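PDB 2G5D: GNA33 from Neisseria gonorrhoeae FA 1090, which probably acts as a lytic transglycosylase, cleaving the MurNAc-GlcNAc linkage of peptidoglycan and leaving a 1,6-anhydro bond in the MurNAc residue. Local coordinates for residues V45-M50 / F103-V108; A351-A356 / G406-L411. All blocks are in the same frame, centred on the assembly; numbering follows the deposited sequence.

Interaction 1 (V45-M50 / F103-V108)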
ATOM      1  N   VAL A  45      20.948 -18.130  -6.408  1.00 30.96           N
ATOM      2  CA  VAL A  45      21.458 -18.992  -5.349  1.00 31.20           C
ATOM      3  C   VAL A  45      20.495 -20.172  -5.232  1.00 31.28           C
ATOM      4  O   VAL A  45      19.391 -20.093  -5.754  1.00 30.36           O
ATOM      5  CB  VAL A  45      21.552 -18.237  -3.973  1.00 31.02           C
ATOM      6  CG1 VAL A  45      22.603 -17.151  -4.019  1.00 31.11           C
ATOM      7  CG2 VAL A  45      20.160 -17.641  -3.534  1.00 31.41           C
ATOM      8  N   PRO A  46      20.915 -21.272  -4.555  1.00 31.12           N
ATOM      9  CA  PRO A  46      19.978 -22.369  -4.237  1.00 30.89           C
ATOM     10  C   PRO A  46      18.822 -21.931  -3.322  1.00 30.54           C
ATOM     11  O   PRO A  46      18.990 -21.001  -2.525  1.00 30.29           O
ATOM     12  CB  PRO A  46      20.864 -23.392  -3.514  1.00 30.68           C
ATOM     13  CG  PRO A  46      22.285 -23.048  -3.945  1.00 31.18           C
ATOM     14  CD  PRO A  46      22.289 -21.556  -4.079  1.00 30.81           C
ATOM     15  N   HIS A  47      17.678 -22.621  -3.416  1.00 29.97           N
ATOM     16  CA  HIS A  47      16.527 -22.374  -2.538  1.00 29.59           C
ATOM     17  C   HIS A  47      16.871 -22.504  -1.062  1.00 29.62           C
ATOM     18  O   HIS A  47      16.340 -21.770  -0.252  1.00 29.40           O
ATOM     19  CB  HIS A  47      15.343 -23.301  -2.884  1.00 29.78           C
ATOM     20  CG  HIS A  47      14.841 -23.131  -4.284  1.00 30.02           C
ATOM     21  ND1 HIS A  47      13.699 -22.417  -4.580  1.00 26.91           N
ATOM     22  CD2 HIS A  47      15.355 -23.535  -5.473  1.00 27.30           C
ATOM     23  CE1 HIS A  47      13.509 -22.417  -5.889  1.00 27.00           C
ATOM     24  NE2 HIS A  47      14.514 -23.068  -6.453  1.00 29.02           N
ATOM     25  N   LEU A  48      17.748 -23.455  -0.741  1.00 28.97           N
ATOM     26  CA  LEU A  48      18.146 -23.764   0.645  1.00 29.36           C
ATOM     27  C   LEU A  48      19.193 -22.814   1.216  1.00 27.67           C
ATOM     28  O   LEU A  48      19.577 -22.897   2.370  1.00 28.50           O
ATOM     29  CB  LEU A  48      18.575 -25.224   0.772  1.00 29.07           C
ATOM     30  CG  LEU A  48      17.383 -26.182   1.039  1.00 31.04           C
ATOM     31  CD1 LEU A  48      17.821 -27.631   0.831  1.00 32.52           C
ATOM     32  CD2 LEU A  48      16.819 -26.007   2.473  1.00 32.12           C
ATOM     33  N   SER A  49      19.641 -21.893   0.400  1.00 27.98           N
ATOM     34  CA  SER A  49      20.358 -20.726   0.914  1.00 27.64           C
ATOM     35  C   SER A  49      19.455 -19.678   1.643  1.00 28.15           C
ATOM     36  O   SER A  49      19.970 -18.793   2.340  1.00 27.92           O
ATOM     37  CB  SER A  49      21.188 -20.095  -0.205  1.00 27.85           C
ATOM     38  OG  SER A  49      22.226 -20.988  -0.574  1.00 25.22           O
ATOM     39  N   MET A  50      18.132 -19.772   1.461  1.00 28.75           N
ATOM     40  CA  MET A  50      17.179 -18.972   2.237  1.00 29.05           C
ATOM     41  C   MET A  50      16.952 -19.593   3.632  1.00 29.32           C
ATOM     42  O   MET A  50      16.705 -20.788   3.748  1.00 28.71           O
ATOM     43  CB  MET A  50      15.857 -18.750   1.478  1.00 29.95           C
ATOM     44  CG  MET A  50      16.072 -17.990   0.195  1.00 27.40           C
ATOM     45  SD  MET A  50      14.698 -17.770  -0.947  1.00 30.01           S
ATOM     46  CE  MET A  50      14.754 -19.241  -1.965  1.00 28.86           C
ATOM     47  N   PHE A 103      10.438 -21.890  -9.911  1.00 29.72           N
ATOM     48  CA  PHE A 103      11.072 -20.594  -9.668  1.00 30.07           C
ATOM     49  C   PHE A 103      12.546 -20.754  -9.327  1.00 29.49           C
ATOM     50  O   PHE A 103      12.988 -21.808  -8.830  1.00 29.51           O
ATOM     51  CB  PHE A 103      10.368 -19.783  -8.545  1.00 29.29           C
ATOM     52  CG  PHE A 103       8.894 -19.505  -8.793  1.00 30.04           C
ATOM     53  CD1 PHE A 103       7.948 -20.524  -8.669  1.00 28.21           C
ATOM     54  CD2 PHE A 103       8.458 -18.216  -9.132  1.00 27.72           C
ATOM     55  CE1 PHE A 103       6.603 -20.288  -8.912  1.00 30.04           C
ATOM     56  CE2 PHE A 103       7.106 -17.956  -9.353  1.00 29.31           C
ATOM     57  CZ  PHE A 103       6.164 -18.998  -9.229  1.00 26.70           C
ATOM     58  N   THR A 104      13.293 -19.694  -9.622  1.00 29.54           N
ATOM     59  CA  THR A 104      14.699 -19.559  -9.255  1.00 28.96           C
ATOM     60  C   THR A 104      14.849 -18.366  -8.318  1.00 28.86           C
ATOM     61  O   THR A 104      14.297 -17.286  -8.594  1.00 27.42           O
ATOM     62  CB  THR A 104      15.577 -19.370 -10.533  1.00 29.65           C
ATOM     63  OG1 THR A 104      15.503 -20.554 -11.325  1.00 28.31           O
ATOM     64  CG2 THR A 104      17.047 -19.060 -10.178  1.00 28.75           C
ATOM     65  N   PRO A 105      15.584 -18.544  -7.188  1.00 29.36           N
ATOM     66  CA  PRO A 105      15.821 -17.418  -6.292  1.00 29.21           C
ATOM     67  C   PRO A 105      17.002 -16.519  -6.728  1.00 29.54           C
ATOM     68  O   PRO A 105      18.092 -17.003  -7.052  1.00 29.21           O
ATOM     69  CB  PRO A 105      16.125 -18.093  -4.932  1.00 29.56           C
ATOM     70  CG  PRO A 105      16.021 -19.574  -5.161  1.00 28.84           C
ATOM     71  CD  PRO A 105      16.183 -19.778  -6.648  1.00 28.87           C
ATOM     72  N   TRP A 106      16.755 -15.220  -6.732  1.00 29.92           N
ATOM     73  CA  TRP A 106      17.779 -14.208  -7.031  1.00 29.36           C
ATOM     74  C   TRP A 106      17.995 -13.377  -5.790  1.00 29.57           C
ATOM     75  O   TRP A 106      17.136 -12.562  -5.431  1.00 29.05           O
ATOM     76  CB  TRP A 106      17.357 -13.280  -8.172  1.00 28.65           C
ATOM     77  CG  TRP A 106      17.181 -13.986  -9.481  1.00 28.60           C
ATOM     78  CD1 TRP A 106      16.097 -14.738  -9.862  1.00 28.69           C
ATOM     79  CD2 TRP A 106      18.106 -14.023 -10.574  1.00 29.98           C
ATOM     80  NE1 TRP A 106      16.285 -15.215 -11.136  1.00 28.73           N
ATOM     81  CE2 TRP A 106      17.502 -14.789 -11.603  1.00 28.95           C
ATOM     82  CE3 TRP A 106      19.377 -13.447 -10.808  1.00 28.31           C
ATOM     83  CZ2 TRP A 106      18.129 -15.011 -12.841  1.00 28.91           C
ATOM     84  CZ3 TRP A 106      20.006 -13.673 -12.046  1.00 28.66           C
ATOM     85  CH2 TRP A 106      19.380 -14.455 -13.040  1.00 29.40           C
ATOM     86  N   GLN A 107      19.144 -13.592  -5.141  1.00 30.22           N
ATOM     87  CA  GLN A 107      19.544 -12.770  -3.992  1.00 29.79           C
ATOM     88  C   GLN A 107      19.816 -11.326  -4.446  1.00 29.92           C
ATOM     89  O   GLN A 107      20.460 -11.100  -5.475  1.00 30.14           O
ATOM     90  CB  GLN A 107      20.773 -13.360  -3.320  1.00 30.23           C
ATOM     91  CG  GLN A 107      21.163 -12.580  -2.092  1.00 31.29           C
ATOM     92  CD  GLN A 107      22.209 -13.281  -1.254  1.00 35.01           C
ATOM     93  OE1 GLN A 107      23.213 -13.764  -1.778  1.00 32.55           O
ATOM     94  NE2 GLN A 107      21.990 -13.315   0.066  1.00 36.84           N
ATOM     95  N   VAL A 108      19.315 -10.365  -3.677  1.00 29.79           N
ATOM     96  CA  VAL A 108      19.306  -8.954  -4.081  1.00 30.08           C
ATOM     97  C   VAL A 108      20.332  -8.144  -3.281  1.00 29.82           C
ATOM     98  O   VAL A 108      20.319  -8.161  -2.038  1.00 29.07           O
ATOM     99  CB  VAL A 108      17.877  -8.322  -3.963  1.00 29.87           C
ATOM    100  CG1 VAL A 108      17.889  -6.850  -4.449  1.00 29.86           C
ATOM    101  CG2 VAL A 108      16.835  -9.136  -4.763  1.00 29.71           C
TER
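The pyrrolidine ring of P105 carries this contact, meeting the imidazole of H47 and the methyl end of M50. Its CG sits over the middle of one imidazole face, 3.7 Å from the centroid of the H47 ring and 9° off the ring normal, a CH-pi contact for which proline is well suited, since its compact, rigid ring can lay a C-H on an aromatic face. The H47 and P105 side chains cross at about a right angle. F103 O lies at the imidazole edge, in its plane, 3.0 Å from H47 CE1, and W53 also meets the ring.

One backbone bond crosses, V45 N to P105 O at 3.1 Å. Next to the bond of Q107 with T43 inside strand 40-44, it carries the antiparallel pairing with strand 103-110 one residue further, to V45. Proline lacks an N-H but keeps its acceptor, so P105 can still serve here. The chain then leaves the strand through a 3-10 turn at 47-49.

Apolar packing completes the grip. The M50 chain bends at its last torsion (chi3 -87°), which lays CE against P105, only 3.5 Å from CG; a flexible thioether can make such a turn. V45 brings CG2 to within 4.3 Å of P105 CB.

Interaction 2 (A351-A356 / G406-L411)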
ATOM      1  N   ALA A 351       6.000 -10.902  -7.792  1.00 29.81           N
ATOM      2  CA  ALA A 351       6.967 -11.951  -7.585  1.00 29.42           C
ATOM      3  C   ALA A 351       6.940 -12.469  -6.162  1.00 29.48           C
ATOM      4  O   ALA A 351       6.784 -11.702  -5.224  1.00 28.93           O
ATOM      5  CB  ALA A 351       8.378 -11.482  -7.931  1.00 29.69           C
ATOM      6  N   PRO A 352       7.082 -13.790  -6.001  1.00 30.40           N
ATOM      7  CA  PRO A 352       7.400 -14.293  -4.652  1.00 29.46           C
ATOM      8  C   PRO A 352       8.702 -13.659  -4.119  1.00 30.28           C
ATOM      9  O   PRO A 352       9.676 -13.476  -4.861  1.00 29.51           O
ATOM     10  CB  PRO A 352       7.526 -15.812  -4.872  1.00 29.01           C
ATOM     11  CG  PRO A 352       6.657 -16.080  -6.111  1.00 29.55           C
ATOM     12  CD  PRO A 352       6.901 -14.880  -6.989  1.00 28.89           C
ATOM     13  N   LEU A 353       8.720 -13.305  -2.833  1.00 30.54           N
ATOM     14  CA  LEU A 353       9.848 -12.565  -2.288  1.00 30.08           C
ATOM     15  C   LEU A 353      10.128 -13.126  -0.905  1.00 29.43           C
ATOM     16  O   LEU A 353       9.292 -13.043  -0.017  1.00 29.29           O
ATOM     17  CB  LEU A 353       9.481 -11.075  -2.238  1.00 31.33           C
ATOM     18  CG  LEU A 353      10.400  -9.828  -2.336  1.00 33.86           C
ATOM     19  CD1 LEU A 353      10.672  -9.262  -0.963  1.00 33.89           C
ATOM     20  CD2 LEU A 353      11.702  -9.977  -3.132  1.00 35.09           C
ATOM     21  N   PHE A 354      11.295 -13.735  -0.742  1.00 29.18           N
ATOM     22  CA  PHE A 354      11.702 -14.203   0.571  1.00 29.35           C
ATOM     23  C   PHE A 354      12.372 -13.096   1.373  1.00 29.59           C
ATOM     24  O   PHE A 354      13.322 -12.463   0.894  1.00 30.23           O
ATOM     25  CB  PHE A 354      12.623 -15.403   0.449  1.00 28.33           C
ATOM     26  CG  PHE A 354      12.714 -16.198   1.695  1.00 30.18           C
ATOM     27  CD1 PHE A 354      11.896 -17.325   1.875  1.00 29.27           C
ATOM     28  CD2 PHE A 354      13.600 -15.827   2.707  1.00 28.62           C
ATOM     29  CE1 PHE A 354      11.961 -18.079   3.065  1.00 28.25           C
ATOM     30  CE2 PHE A 354      13.681 -16.575   3.885  1.00 29.00           C
ATOM     31  CZ  PHE A 354      12.851 -17.699   4.062  1.00 28.74           C
ATOM     32  N   VAL A 355      11.873 -12.878   2.595  1.00 29.55           N
ATOM     33  CA  VAL A 355      12.364 -11.844   3.495  1.00 29.43           C
ATOM     34  C   VAL A 355      12.858 -12.502   4.765  1.00 28.84           C
ATOM     35  O   VAL A 355      12.114 -13.191   5.457  1.00 27.70           O
ATOM     36  CB  VAL A 355      11.276 -10.752   3.822  1.00 29.94           C
ATOM     37  CG1 VAL A 355      11.847  -9.637   4.744  1.00 30.20           C
ATOM     38  CG2 VAL A 355      10.770 -10.134   2.571  1.00 31.28           C
ATOM     39  N   ALA A 356      14.157 -12.319   5.003  1.00 28.79           N
ATOM     40  CA  ALA A 356      14.835 -12.666   6.225  1.00 28.70           C
ATOM     41  C   ALA A 356      15.000 -11.403   7.077  1.00 28.47           C
ATOM     42  O   ALA A 356      15.771 -10.500   6.741  1.00 27.98           O
ATOM     43  CB  ALA A 356      16.213 -13.274   5.897  1.00 28.52           C
ATOM     44  N   GLY A 406      16.845  -6.227   6.936  1.00 33.61           N
ATOM     45  CA  GLY A 406      16.359  -7.415   6.280  1.00 32.73           C
ATOM     46  C   GLY A 406      17.118  -7.734   5.017  1.00 32.03           C
ATOM     47  O   GLY A 406      17.796  -6.873   4.448  1.00 32.36           O
ATOM     48  N   TYR A 407      16.992  -8.988   4.597  1.00 30.71           N
ATOM     49  CA  TYR A 407      17.636  -9.511   3.398  1.00 30.59           C
ATOM     50  C   TYR A 407      16.545 -10.021   2.505  1.00 29.96           C
ATOM     51  O   TYR A 407      15.552 -10.559   2.994  1.00 29.45           O
ATOM     52  CB  TYR A 407      18.570 -10.658   3.763  1.00 30.32           C
ATOM     53  CG  TYR A 407      19.642 -10.190   4.706  1.00 30.43           C
ATOM     54  CD1 TYR A 407      19.543 -10.427   6.073  1.00 31.07           C
ATOM     55  CD2 TYR A 407      20.724  -9.467   4.232  1.00 30.21           C
ATOM     56  CE1 TYR A 407      20.516  -9.964   6.946  1.00 32.28           C
ATOM     57  CE2 TYR A 407      21.717  -9.015   5.092  1.00 31.91           C
ATOM     58  CZ  TYR A 407      21.601  -9.256   6.445  1.00 32.18           C
ATOM     59  OH  TYR A 407      22.588  -8.801   7.294  1.00 31.68           O
ATOM     60  N   VAL A 408      16.716  -9.859   1.201  1.00 30.25           N
ATOM     61  CA  VAL A 408      15.649 -10.277   0.310  1.00 30.45           C
ATOM     62  C   VAL A 408      16.120 -11.135  -0.850  1.00 30.41           C
ATOM     63  O   VAL A 408      17.227 -10.971  -1.364  1.00 30.78           O
ATOM     64  CB  VAL A 408      14.746  -9.080  -0.160  1.00 31.30           C
ATOM     65  CG1 VAL A 408      14.297  -8.211   1.042  1.00 31.10           C
ATOM     66  CG2 VAL A 408      15.398  -8.255  -1.225  1.00 32.17           C
ATOM     67  N   TRP A 409      15.263 -12.054  -1.264  1.00 29.16           N
ATOM     68  CA  TRP A 409      15.549 -12.864  -2.433  1.00 28.91           C
ATOM     69  C   TRP A 409      14.312 -12.775  -3.254  1.00 28.75           C
ATOM     70  O   TRP A 409      13.208 -12.959  -2.742  1.00 29.45           O
ATOM     71  CB  TRP A 409      15.775 -14.338  -2.082  1.00 28.03           C
ATOM     72  CG  TRP A 409      17.009 -14.649  -1.260  1.00 25.84           C
ATOM     73  CD1 TRP A 409      18.129 -15.254  -1.698  1.00 26.83           C
ATOM     74  CD2 TRP A 409      17.178 -14.441   0.148  1.00 25.26           C
ATOM     75  NE1 TRP A 409      19.023 -15.439  -0.652  1.00 25.15           N
ATOM     76  CE2 TRP A 409      18.468 -14.935   0.493  1.00 25.45           C
ATOM     77  CE3 TRP A 409      16.374 -13.889   1.150  1.00 24.76           C
ATOM     78  CZ2 TRP A 409      18.987 -14.873   1.811  1.00 27.68           C
ATOM     79  CZ3 TRP A 409      16.890 -13.810   2.464  1.00 25.36           C
ATOM     80  CH2 TRP A 409      18.183 -14.302   2.779  1.00 27.40           C
ATOM     81  N   GLN A 410      14.483 -12.508  -4.537  1.00 28.63           N
ATOM     82  CA  GLN A 410      13.346 -12.459  -5.448  1.00 29.13           C
ATOM     83  C   GLN A 410      13.254 -13.787  -6.223  1.00 29.70           C
ATOM     84  O   GLN A 410      14.255 -14.217  -6.801  1.00 29.63           O
ATOM     85  CB  GLN A 410      13.575 -11.282  -6.411  1.00 29.94           C
ATOM     86  CG  GLN A 410      12.470 -11.084  -7.427  1.00 30.05           C
ATOM     87  CD  GLN A 410      12.636  -9.822  -8.263  1.00 30.37           C
ATOM     88  OE1 GLN A 410      11.653  -9.281  -8.740  1.00 32.41           O
ATOM     89  NE2 GLN A 410      13.882  -9.365  -8.469  1.00 31.98           N
ATOM     90  N   LEU A 411      12.069 -14.434  -6.223  1.00 30.01           N
ATOM     91  CA  LEU A 411      11.817 -15.693  -6.985  1.00 29.57           C
ATOM     92  C   LEU A 411      11.075 -15.371  -8.279  1.00 29.39           C
ATOM     93  O   LEU A 411      10.082 -14.658  -8.271  1.00 29.62           O
ATOM     94  CB  LEU A 411      11.063 -16.761  -6.135  1.00 30.05           C
ATOM     95  CG  LEU A 411      11.889 -17.529  -5.071  1.00 30.30           C
ATOM     96  CD1 LEU A 411      12.445 -16.577  -4.038  1.00 31.97           C
ATOM     97  CD2 LEU A 411      11.070 -18.638  -4.359  1.00 29.49           C
TER
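Two antiparallel strands of the 3D domain, a family of the double-psi beta-barrel clan, run side by side here, 352-356 against 406-411, their axes 4.7 Å apart at the closest. F354 and W409 form a hydrogen-bonded pair, with F354 N 2.9 Å from W409 O and W409 N 2.9 Å from F354 O, each donor in the plane of the carbonyl it reaches. A356 and Y407 repeat the pattern, and L411 N adds a straight bond of 2.9 Å to P352 O. Proline can accept that bond but could not return one.

F354, A356, Y407 and W409 share one face of the sheet. The F354 and W409 side chains lie next to each other and point the same way, yet their rings are turned nearly perpendicular (81°): the edge of F354 is directed toward the face of the indole in an offset edge-to-face pair, with F354 CD2 3.7 Å from W409 CE3. The indole edge reaches across to the partner strand, past F354, to A356, whose CB is 3.5 Å from W409 CZ3; a methyl group is small enough to fit there.

The other face carries L353, V355, V408 and Q410. L353 CD1 packs 4.2 Å from V408 CB, and V385 of strand 384-391 touches both L353 and V408. Branched aliphatic residues suit this buried side, while the amide of Q410 is held through OE1 by T348 N. Regular antiparallel pairing, with residues alternating between two faces, is what a barrel wall requires, consistent with the double-psi beta-barrel clan of the 3D domain.

How the interactions relate
Strand 403-413 joins the two contacts: it pairs with 352-358 on one flank and with 103-110 on the other, so W106 N lies 2.7 Å from Q410 O, a probable hydrogen bond. Interaction 2 is buried and built from regular strand pairing, with side chains packed on both faces, Y407 alone being exposed. Interaction 1, partly buried, lies farther from the centre of the chain, where the loop after strand 40-44 folds back over the strands; one backbone bond and the packing around a proline replace repeated pairing. The loop also reaches the aromatic face of interaction 2: M50 SD packs against F354 CB at 3.4 Å, and V45 CG2 against W409 CD1 at 3.6 Å.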